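PDB 1SR4: cytolethal distending toxin protein C from Haemophilus ducreyi, which forms, with subunits A and B, the tripartite cytolethal distending toxin, a bacterial genotoxin, and has a ricin-like fold that may bind carbohydrate. Local coordinates for residues 112-117 against 126-131; 77-82 against 93-98; 15-20 against 47-52. All coordinates share one frame; numbering follows the deposited sequence.

Contact 1 (112-117 against 126-131); sequences LGFCIT and LEPCGG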
loop_
_atom_site.group_PDB
_atom_site.type_symbol
_atom_site.label_atom_id
_atom_site.label_comp_id
_atom_site.label_asym_id
_atom_site.label_seq_id
_atom_site.Cartn_x
_atom_site.Cartn_y
_atom_site.Cartn_z
ATOM N N LEU C 112 23.975 -15.879 -6.077
ATOM C CA LEU C 112 23.736 -17.318 -6.171
ATOM C C LEU C 112 22.306 -17.758 -6.419
ATOM O O LEU C 112 22.068 -18.908 -6.822
ATOM C CB LEU C 112 24.226 -17.997 -4.887
ATOM C CG LEU C 112 25.695 -17.785 -4.507
ATOM C CD1 LEU C 112 25.935 -18.282 -3.082
ATOM C CD2 LEU C 112 26.591 -18.516 -5.488
ATOM N N GLY C 113 21.351 -16.865 -6.166
ATOM C CA GLY C 113 19.966 -17.238 -6.354
ATOM C C GLY C 113 19.485 -18.147 -5.232
ATOM O O GLY C 113 18.526 -18.895 -5.411
ATOM N N PHE C 114 20.158 -18.102 -4.081
ATOM C CA PHE C 114 19.767 -18.902 -2.915
ATOM C C PHE C 114 18.718 -18.087 -2.141
ATOM O O PHE C 114 18.609 -16.878 -2.343
ATOM C CB PHE C 114 20.955 -19.147 -1.980
ATOM C CG PHE C 114 21.929 -20.200 -2.454
ATOM C CD1 PHE C 114 21.857 -20.737 -3.729
ATOM C CD2 PHE C 114 22.950 -20.629 -1.611
ATOM C CE1 PHE C 114 22.790 -21.676 -4.164
ATOM C CE2 PHE C 114 23.889 -21.567 -2.035
ATOM C CZ PHE C 114 23.805 -22.090 -3.315
ATOM N N CYS C 115 17.980 -18.740 -1.242
ATOM C CA CYS C 115 16.939 -18.076 -0.446
ATOM C C CYS C 115 17.366 -17.853 1.006
ATOM O O CYS C 115 18.022 -18.696 1.604
ATOM C CB CYS C 115 15.661 -18.928 -0.414
ATOM S SG CYS C 115 14.698 -19.113 -1.951
ATOM N N ILE C 116 16.975 -16.721 1.584
ATOM C CA ILE C 116 17.286 -16.445 2.979
ATOM C C ILE C 116 16.167 -17.080 3.791
ATOM O O ILE C 116 14.990 -16.826 3.540
ATOM C CB ILE C 116 17.288 -14.923 3.275
ATOM C CG1 ILE C 116 18.400 -14.242 2.477
ATOM C CG2 ILE C 116 17.443 -14.681 4.786
ATOM C CD1 ILE C 116 18.542 -12.745 2.780
ATOM N N THR C 117 16.521 -17.899 4.768
ATOM C CA THR C 117 15.506 -18.559 5.589
ATOM C C THR C 117 15.829 -18.404 7.070
ATOM O O THR C 117 16.967 -18.099 7.444
ATOM C CB THR C 117 15.439 -20.080 5.298
ATOM O OG1 THR C 117 16.701 -20.680 5.625
ATOM C CG2 THR C 117 15.114 -20.341 3.841
ATOM N N LEU C 126 21.446 -18.694 4.202
ATOM C CA LEU C 126 21.207 -18.543 2.780
ATOM C C LEU C 126 21.355 -19.942 2.197
ATOM O O LEU C 126 22.471 -20.462 2.085
ATOM C CB LEU C 126 22.260 -17.598 2.213
ATOM C CG LEU C 126 22.147 -17.038 0.803
ATOM C CD1 LEU C 126 20.916 -16.165 0.675
ATOM C CD2 LEU C 126 23.409 -16.236 0.514
ATOM N N GLU C 127 20.236 -20.561 1.840
ATOM C CA GLU C 127 20.279 -21.927 1.317
ATOM C C GLU C 127 19.671 -22.133 -0.061
ATOM O O GLU C 127 18.808 -21.366 -0.501
ATOM C CB GLU C 127 19.587 -22.869 2.298
ATOM C CG GLU C 127 18.161 -22.479 2.641
ATOM C CD GLU C 127 17.506 -23.435 3.643
ATOM O OE1 GLU C 127 17.377 -24.642 3.333
ATOM O OE2 GLU C 127 17.112 -22.980 4.737
ATOM N N PRO C 128 20.104 -23.194 -0.755
ATOM C CA PRO C 128 19.592 -23.502 -2.091
ATOM C C PRO C 128 18.085 -23.684 -2.014
ATOM O O PRO C 128 17.575 -24.290 -1.079
ATOM C CB PRO C 128 20.294 -24.818 -2.437
ATOM C CG PRO C 128 21.557 -24.763 -1.638
ATOM C CD PRO C 128 21.094 -24.200 -0.327
ATOM N N CYS C 129 17.361 -23.151 -2.986
ATOM C CA CYS C 129 15.924 -23.320 -2.981
ATOM C C CYS C 129 15.426 -23.689 -4.364
ATOM O O CYS C 129 14.328 -23.305 -4.750
ATOM C CB CYS C 129 15.210 -22.056 -2.446
ATOM S SG CYS C 129 15.780 -20.437 -3.079
ATOM N N GLY C 130 16.248 -24.447 -5.096
ATOM C CA GLY C 130 15.885 -24.904 -6.424
ATOM C C GLY C 130 16.029 -23.864 -7.513
ATOM O O GLY C 130 16.791 -22.901 -7.384
ATOM N N GLY C 131 15.305 -24.069 -8.606
ATOM C CA GLY C 131 15.346 -23.116 -9.700
ATOM C C GLY C 131 14.334 -22.013 -9.421
ATOM O O GLY C 131 14.102 -21.657 -8.267
HETATM O O HOH W 1 18.278 -21.790 -5.248
HETATM O O HOH W 2 18.090 -19.920 -8.334
#
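The Phe114 ring is held between Pro128 and Leu112: Pro128 CG sits over one face, 4.0 Å from the ring centroid and 18° off the normal, a CH-pi contact, while Leu112 CB covers the opposite face near the rim. Beside it, Phe114 CB rests on Leu126 CG at 3.7 Å, and Leu126 CD1 reaches on to Ile116 CG1. Two backbone bonds join Cys115 and Glu127, N to O in both directions, each 2.9 Å long. Cys115 is also tied covalently to Cys129, SG to SG, with a C-S-S-C torsion of 84°; Cys129 SG gets there by standing between its own backbone N and carbonyl carbon (chi1 45°). On the same face as Cys115, the Glu127 side chain crosses Thr117 at about a right angle, and Thr117 OG1 donates a hydrogen bond to Glu127 OE2 at 2.5 Å, unusually short, so that its exact length is doubtful. Near the disulfide, a water bridges Gly113 O, Cys129 N and Gly130 O. Asp109 takes the Phe114 N-H from outside. This is an antiparallel beta hairpin, strands 115-117 and 125-127, cross-linked by a disulfide at its open end, within the beta-trefoil of the ricin-like CDT A/C family.

Contact 2 (77-82 against 93-98); sequences FAFLGK and TVFNLI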
loop_
_atom_site.group_PDB
_atom_site.type_symbol
_atom_site.label_atom_id
_atom_site.label_comp_id
_atom_site.label_asym_id
_atom_site.label_seq_id
_atom_site.Cartn_x
_atom_site.Cartn_y
_atom_site.Cartn_z
ATOM N N PHE C 77 23.372 -4.855 4.874
ATOM C CA PHE C 77 23.192 -6.201 5.384
ATOM C C PHE C 77 23.950 -7.217 4.522
ATOM O O PHE C 77 23.949 -7.123 3.295
ATOM C CB PHE C 77 21.703 -6.565 5.392
ATOM C CG PHE C 77 21.450 -8.019 5.634
ATOM C CD1 PHE C 77 21.471 -8.532 6.925
ATOM C CD2 PHE C 77 21.271 -8.890 4.565
ATOM C CE1 PHE C 77 21.319 -9.902 7.151
ATOM C CE2 PHE C 77 21.119 -10.268 4.773
ATOM C CZ PHE C 77 21.144 -10.773 6.068
ATOM N N ALA C 78 24.581 -8.193 5.167
ATOM C CA ALA C 78 25.311 -9.236 4.443
ATOM C C ALA C 78 25.610 -10.426 5.361
ATOM O O ALA C 78 25.590 -10.288 6.582
ATOM C CB ALA C 78 26.621 -8.664 3.875
ATOM N N PHE C 79 25.849 -11.597 4.778
ATOM C CA PHE C 79 26.198 -12.786 5.561
ATOM C C PHE C 79 27.723 -12.768 5.728
ATOM O O PHE C 79 28.432 -13.675 5.300
ATOM C CB PHE C 79 25.758 -14.059 4.831
ATOM C CG PHE C 79 24.267 -14.294 4.870
ATOM C CD1 PHE C 79 23.693 -15.048 5.895
ATOM C CD2 PHE C 79 23.436 -13.701 3.920
ATOM C CE1 PHE C 79 22.306 -15.207 5.980
ATOM C CE2 PHE C 79 22.050 -13.847 3.989
ATOM C CZ PHE C 79 21.480 -14.600 5.022
ATOM N N LEU C 80 28.217 -11.700 6.331
ATOM C CA LEU C 80 29.639 -11.522 6.568
ATOM C C LEU C 80 29.819 -10.808 7.895
ATOM O O LEU C 80 28.929 -10.063 8.339
ATOM C CB LEU C 80 30.268 -10.652 5.479
ATOM C CG LEU C 80 30.564 -11.201 4.094
ATOM C CD1 LEU C 80 31.032 -10.054 3.227
ATOM C CD2 LEU C 80 31.626 -12.308 4.171
ATOM N N GLY C 81 30.978 -11.026 8.514
ATOM C CA GLY C 81 31.286 -10.392 9.779
ATOM C C GLY C 81 30.157 -10.458 10.777
ATOM O O GLY C 81 29.659 -11.533 11.079
ATOM N N LYS C 82 29.735 -9.304 11.279
ATOM C CA LYS C 82 28.666 -9.276 12.254
ATOM C C LYS C 82 27.294 -8.970 11.657
ATOM O O LYS C 82 26.383 -8.585 12.388
ATOM C CB LYS C 82 28.985 -8.253 13.349
ATOM C CG LYS C 82 30.348 -8.447 13.997
ATOM C CD LYS C 82 30.482 -9.832 14.613
ATOM C CE LYS C 82 29.482 -10.031 15.747
ATOM N NZ LYS C 82 29.485 -11.440 16.247
ATOM N N THR C 93 25.983 -7.968 -0.814
ATOM C CA THR C 93 24.972 -7.059 -0.285
ATOM C C THR C 93 23.719 -6.881 -1.110
ATOM O O THR C 93 22.738 -6.322 -0.611
ATOM C CB THR C 93 25.569 -5.664 -0.051
ATOM O OG1 THR C 93 26.017 -5.124 -1.296
ATOM C CG2 THR C 93 26.767 -5.761 0.899
ATOM N N VAL C 94 23.735 -7.343 -2.358
ATOM C CA VAL C 94 22.558 -7.189 -3.199
ATOM C C VAL C 94 21.643 -8.398 -3.062
ATOM O O VAL C 94 22.049 -9.545 -3.295
ATOM C CB VAL C 94 22.933 -6.979 -4.670
ATOM C CG1 VAL C 94 21.662 -6.913 -5.542
ATOM C CG2 VAL C 94 23.732 -5.666 -4.812
ATOM N N PHE C 95 20.409 -8.131 -2.654
ATOM C CA PHE C 95 19.432 -9.194 -2.479
ATOM C C PHE C 95 18.279 -9.005 -3.446
ATOM O O PHE C 95 18.216 -8.002 -4.154
ATOM C CB PHE C 95 18.998 -9.275 -1.014
ATOM C CG PHE C 95 20.082 -9.816 -0.128
ATOM C CD1 PHE C 95 20.265 -11.198 0.014
ATOM C CD2 PHE C 95 21.008 -8.959 0.458
ATOM C CE1 PHE C 95 21.355 -11.714 0.715
ATOM C CE2 PHE C 95 22.108 -9.465 1.165
ATOM C CZ PHE C 95 22.279 -10.854 1.290
ATOM N N ASN C 96 17.358 -9.956 -3.449
ATOM C CA ASN C 96 16.294 -9.984 -4.441
ATOM C C ASN C 96 14.904 -10.247 -3.851
ATOM O O ASN C 96 14.638 -11.344 -3.373
ATOM C CB ASN C 96 16.724 -11.083 -5.426
ATOM C CG ASN C 96 15.791 -11.267 -6.595
ATOM O OD1 ASN C 96 14.916 -10.448 -6.860
ATOM N ND2 ASN C 96 15.993 -12.360 -7.324
ATOM N N LEU C 97 14.022 -9.248 -3.910
ATOM C CA LEU C 97 12.666 -9.376 -3.366
ATOM C C LEU C 97 11.727 -10.085 -4.338
ATOM O O LEU C 97 11.541 -9.651 -5.464
ATOM C CB LEU C 97 12.075 -7.995 -3.025
ATOM C CG LEU C 97 12.888 -7.053 -2.114
ATOM C CD1 LEU C 97 12.069 -5.795 -1.769
ATOM C CD2 LEU C 97 13.278 -7.789 -0.828
ATOM N N ILE C 98 11.129 -11.168 -3.863
ATOM C CA ILE C 98 10.190 -11.993 -4.630
ATOM C C ILE C 98 8.805 -11.809 -3.981
ATOM O O ILE C 98 8.600 -12.219 -2.843
ATOM C CB ILE C 98 10.565 -13.510 -4.524
ATOM C CG1 ILE C 98 11.969 -13.770 -5.094
ATOM C CG2 ILE C 98 9.490 -14.375 -5.198
ATOM C CD1 ILE C 98 12.196 -13.284 -6.540
HETATM O O HOH W 3 22.049 -5.517 1.812
#
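The Phe95 ring, carried by strand 95-99, meets Phe77, at the end of strand 75-77, and Phe79, in the loop after it, along its outer end: CE2 and CZ lie against Phe77, CE1 and CZ against Phe79. The Phe77 side is the dense part of the contact. Phe95 CE2 comes to 3.5 Å from Phe77 CD2, arriving at the edge of the Phe77 ring near its plane. The two rings are inclined at 54° with centroids 5.3 Å apart, an oblique pairing. Phe77 gets its ring there by turning CG away from its backbone N (chi1 168°), beside its carbonyl carbon. Strand 64-69 adds Phe68, which touches both Phe77 and Phe95, and Ile107 packs on Phe95 from strand 105-109.

The rest of the contact is looser and partly wet. At the partly exposed Phe79 the fit is less close: Phe95 CE1 lies in the plane of the Phe79 ring, at its edge, 4.0 Å from Phe79 CE2. Ala78 CB and Thr93 CG2 stand 4.2 Å apart, and the nearby main chains are joined through a water that donates to Phe77 O at 2.9 Å and to Thr93 O at 2.6 Å. That water also lies at the edge of the Phe95 ring, in its plane. Thr93 OG1 turns to other partners, Gln67 NE2 and Asp89 O. An aromatic cluster of this kind, filled from several strands and a connecting loop, belongs to the hydrophobic interior of a beta-trefoil, here the ricin-type fold of the CDT A/C family.

Contact 3 (15-20 against 47-52); sequences SPPPRI and ELIDYK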
loop_
_atom_site.group_PDB
_atom_site.type_symbol
_atom_site.label_atom_id
_atom_site.label_comp_id
_atom_site.label_asym_id
_atom_site.label_seq_id
_atom_site.Cartn_x
_atom_site.Cartn_y
_atom_site.Cartn_z
ATOM N N SER C 15 12.602 12.567 -2.498
ATOM C CA SER C 15 12.384 11.837 -1.244
ATOM C C SER C 15 13.482 10.809 -1.005
ATOM O O SER C 15 13.880 10.091 -1.923
ATOM C CB SER C 15 11.052 11.071 -1.270
ATOM O OG SER C 15 9.941 11.939 -1.211
ATOM N N PRO C 16 13.978 10.707 0.238
ATOM C CA PRO C 16 15.034 9.726 0.535
ATOM C C PRO C 16 14.457 8.298 0.591
ATOM O O PRO C 16 13.246 8.105 0.524
ATOM C CB PRO C 16 15.570 10.201 1.889
ATOM C CG PRO C 16 14.340 10.755 2.547
ATOM C CD PRO C 16 13.664 11.531 1.422
ATOM N N PRO C 17 15.318 7.281 0.714
ATOM C CA PRO C 17 14.832 5.894 0.772
ATOM C C PRO C 17 13.918 5.617 1.979
ATOM O O PRO C 17 14.084 6.204 3.050
ATOM C CB PRO C 17 16.124 5.082 0.836
ATOM C CG PRO C 17 17.121 5.963 0.095
ATOM C CD PRO C 17 16.790 7.316 0.694
ATOM N N PRO C 18 12.939 4.715 1.813
ATOM C CA PRO C 18 12.023 4.380 2.903
ATOM C C PRO C 18 12.729 3.602 4.017
ATOM O O PRO C 18 13.661 2.830 3.761
ATOM C CB PRO C 18 10.948 3.543 2.208
ATOM C CG PRO C 18 11.689 2.881 1.114
ATOM C CD PRO C 18 12.610 3.954 0.593
ATOM N N ARG C 19 12.271 3.816 5.246
ATOM C CA ARG C 19 12.818 3.157 6.420
ATOM C C ARG C 19 11.960 1.920 6.723
ATOM O O ARG C 19 10.741 1.992 6.653
ATOM C CB ARG C 19 12.761 4.109 7.614
ATOM C CG ARG C 19 13.516 3.628 8.834
ATOM C CD ARG C 19 15.009 3.818 8.628
ATOM N NE ARG C 19 15.351 5.236 8.523
ATOM C CZ ARG C 19 15.525 6.041 9.566
ATOM N NH1 ARG C 19 15.390 5.576 10.808
ATOM N NH2 ARG C 19 15.846 7.316 9.368
ATOM N N ILE C 20 12.590 0.794 7.057
ATOM C CA ILE C 20 11.844 -0.424 7.367
ATOM C C ILE C 20 12.552 -1.237 8.446
ATOM O O ILE C 20 13.690 -0.928 8.842
ATOM C CB ILE C 20 11.786 -1.386 6.148
ATOM C CG1 ILE C 20 13.207 -1.907 5.878
ATOM C CG2 ILE C 20 11.232 -0.671 4.902
ATOM C CD1 ILE C 20 13.306 -3.068 4.887
ATOM N N GLU C 47 17.435 1.052 5.535
ATOM C CA GLU C 47 16.919 1.898 4.475
ATOM C C GLU C 47 16.849 0.956 3.284
ATOM O O GLU C 47 17.812 0.233 2.992
ATOM C CB GLU C 47 17.880 3.050 4.176
ATOM C CG GLU C 47 18.055 3.980 5.372
ATOM C CD GLU C 47 19.099 5.051 5.136
ATOM O OE1 GLU C 47 19.976 4.848 4.263
ATOM O OE2 GLU C 47 19.050 6.083 5.838
ATOM N N LEU C 48 15.710 0.952 2.601
ATOM C CA LEU C 48 15.546 0.067 1.469
ATOM C C LEU C 48 15.942 0.806 0.206
ATOM O O LEU C 48 15.302 1.775 -0.150
ATOM C CB LEU C 48 14.085 -0.399 1.380
ATOM C CG LEU C 48 13.768 -1.430 0.287
ATOM C CD1 LEU C 48 14.439 -2.761 0.648
ATOM C CD2 LEU C 48 12.243 -1.628 0.164
ATOM N N ILE C 49 16.995 0.357 -0.473
ATOM C CA ILE C 49 17.409 1.032 -1.698
ATOM C C ILE C 49 17.461 0.047 -2.864
ATOM O O ILE C 49 17.852 -1.104 -2.696
ATOM C CB ILE C 49 18.787 1.729 -1.516
ATOM C CG1 ILE C 49 19.872 0.699 -1.232
ATOM C CG2 ILE C 49 18.735 2.720 -0.350
ATOM C CD1 ILE C 49 20.527 0.174 -2.489
ATOM N N ASP C 50 17.053 0.489 -4.047
ATOM C CA ASP C 50 17.054 -0.400 -5.204
ATOM C C ASP C 50 18.418 -0.466 -5.862
ATOM O O ASP C 50 19.063 0.558 -6.046
ATOM C CB ASP C 50 16.029 0.062 -6.245
ATOM C CG ASP C 50 14.603 -0.032 -5.738
ATOM O OD1 ASP C 50 14.408 -0.544 -4.616
ATOM O OD2 ASP C 50 13.681 0.399 -6.454
ATOM N N TYR C 51 18.846 -1.671 -6.224
ATOM C CA TYR C 51 20.127 -1.839 -6.891
ATOM C C TYR C 51 19.934 -1.638 -8.397
ATOM O O TYR C 51 19.076 -2.273 -9.012
ATOM C CB TYR C 51 20.696 -3.225 -6.624
ATOM C CG TYR C 51 22.081 -3.366 -7.179
ATOM C CD1 TYR C 51 23.111 -2.539 -6.731
ATOM C CD2 TYR C 51 22.357 -4.281 -8.178
ATOM C CE1 TYR C 51 24.390 -2.625 -7.274
ATOM C CE2 TYR C 51 23.632 -4.370 -8.733
ATOM C CZ TYR C 51 24.642 -3.542 -8.276
ATOM O OH TYR C 51 25.909 -3.641 -8.817
ATOM N N LYS C 52 20.741 -0.763 -8.988
ATOM C CA LYS C 52 20.608 -0.440 -10.401
ATOM C C LYS C 52 21.565 -1.142 -11.362
ATOM O O LYS C 52 21.420 -1.006 -12.578
ATOM C CB LYS C 52 20.739 1.074 -10.590
ATOM C CG LYS C 52 19.927 1.904 -9.594
ATOM C CD LYS C 52 18.448 1.528 -9.600
ATOM C CE LYS C 52 17.765 1.880 -10.916
ATOM N NZ LYS C 52 17.667 3.347 -11.134
HETATM O O HOH W 4 16.629 7.139 6.263
#
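Pro17 makes the first touch from the incoming chain: its CG lies 3.6 Å from Ile49 CG2, the two side chains running side by side in the same direction, and its CB is 3.5 Å from Leu48 O. Ile49 offers this methyl because CG2 lies anti to its carbonyl carbon, leaving CG1 between the backbone N and the carbonyl carbon (chi1 63°), with CD1 led away from the proline. Leu48 O, covered here by prolines, is buried with no polar partner in the model; Pro18 CD also lies 3.5 Å from it. Pro18 itself lays CG against Leu48 CB at 4.1 Å, and its carbonyl takes the one direct hydrogen bond between the segments, Leu48 N to Pro18 O, 3.0 Å and nearly straight at 168°. The same oxygen receives a CA-H contact from Glu47. With this bond the proline-rich N-terminal arm passes into strand 19-24, which runs antiparallel to strand 46-50 in the large antiparallel sheet of the trefoil domain. Arg19 and Glu47 form the non-hydrogen-bonded pair that follows. Their charged atoms are not in contact, Arg19 NE being 4.6 Å from Glu47 OE2, but one water accepts from Arg19 NH2 and donates to Glu47 OE2. Each has a stronger partner elsewhere: Arg19 NH1 bonds His45, and Glu47 OE1 makes a salt bridge with Lys69. Ile20 then turns to the buried Leu48, CD1 to CD1 at 4.4 Å, while Leu48 also packs on Ile25 of the neighbouring subunit B, whose Gln247 bonds Arg19 O.

Overall arrangement
Contacts 1 and 2 meet directly, their centres 12 Å apart: Ile116 CD1 of the hairpin lies 3.6 Å from Phe95 CD1 and 3.9 Å from Phe79 CE2, extending the aromatic cluster of contact 2 to the disulfide-linked hairpin. Contact 3 touches contact 2 more lightly, through Val94 CG2 and Tyr51 CG at 3.7 Å, and both reach the same large antiparallel sheet, centres 14 Å apart. Contacts 1 and 3 lie on opposite sides of the chain's centre, their nearest atoms about 11 Å apart. Contact 3 faces subunit B broadly, contact 2 reaches subunits A and B only through Ile98 and Leu97, and contact 1 touches neither.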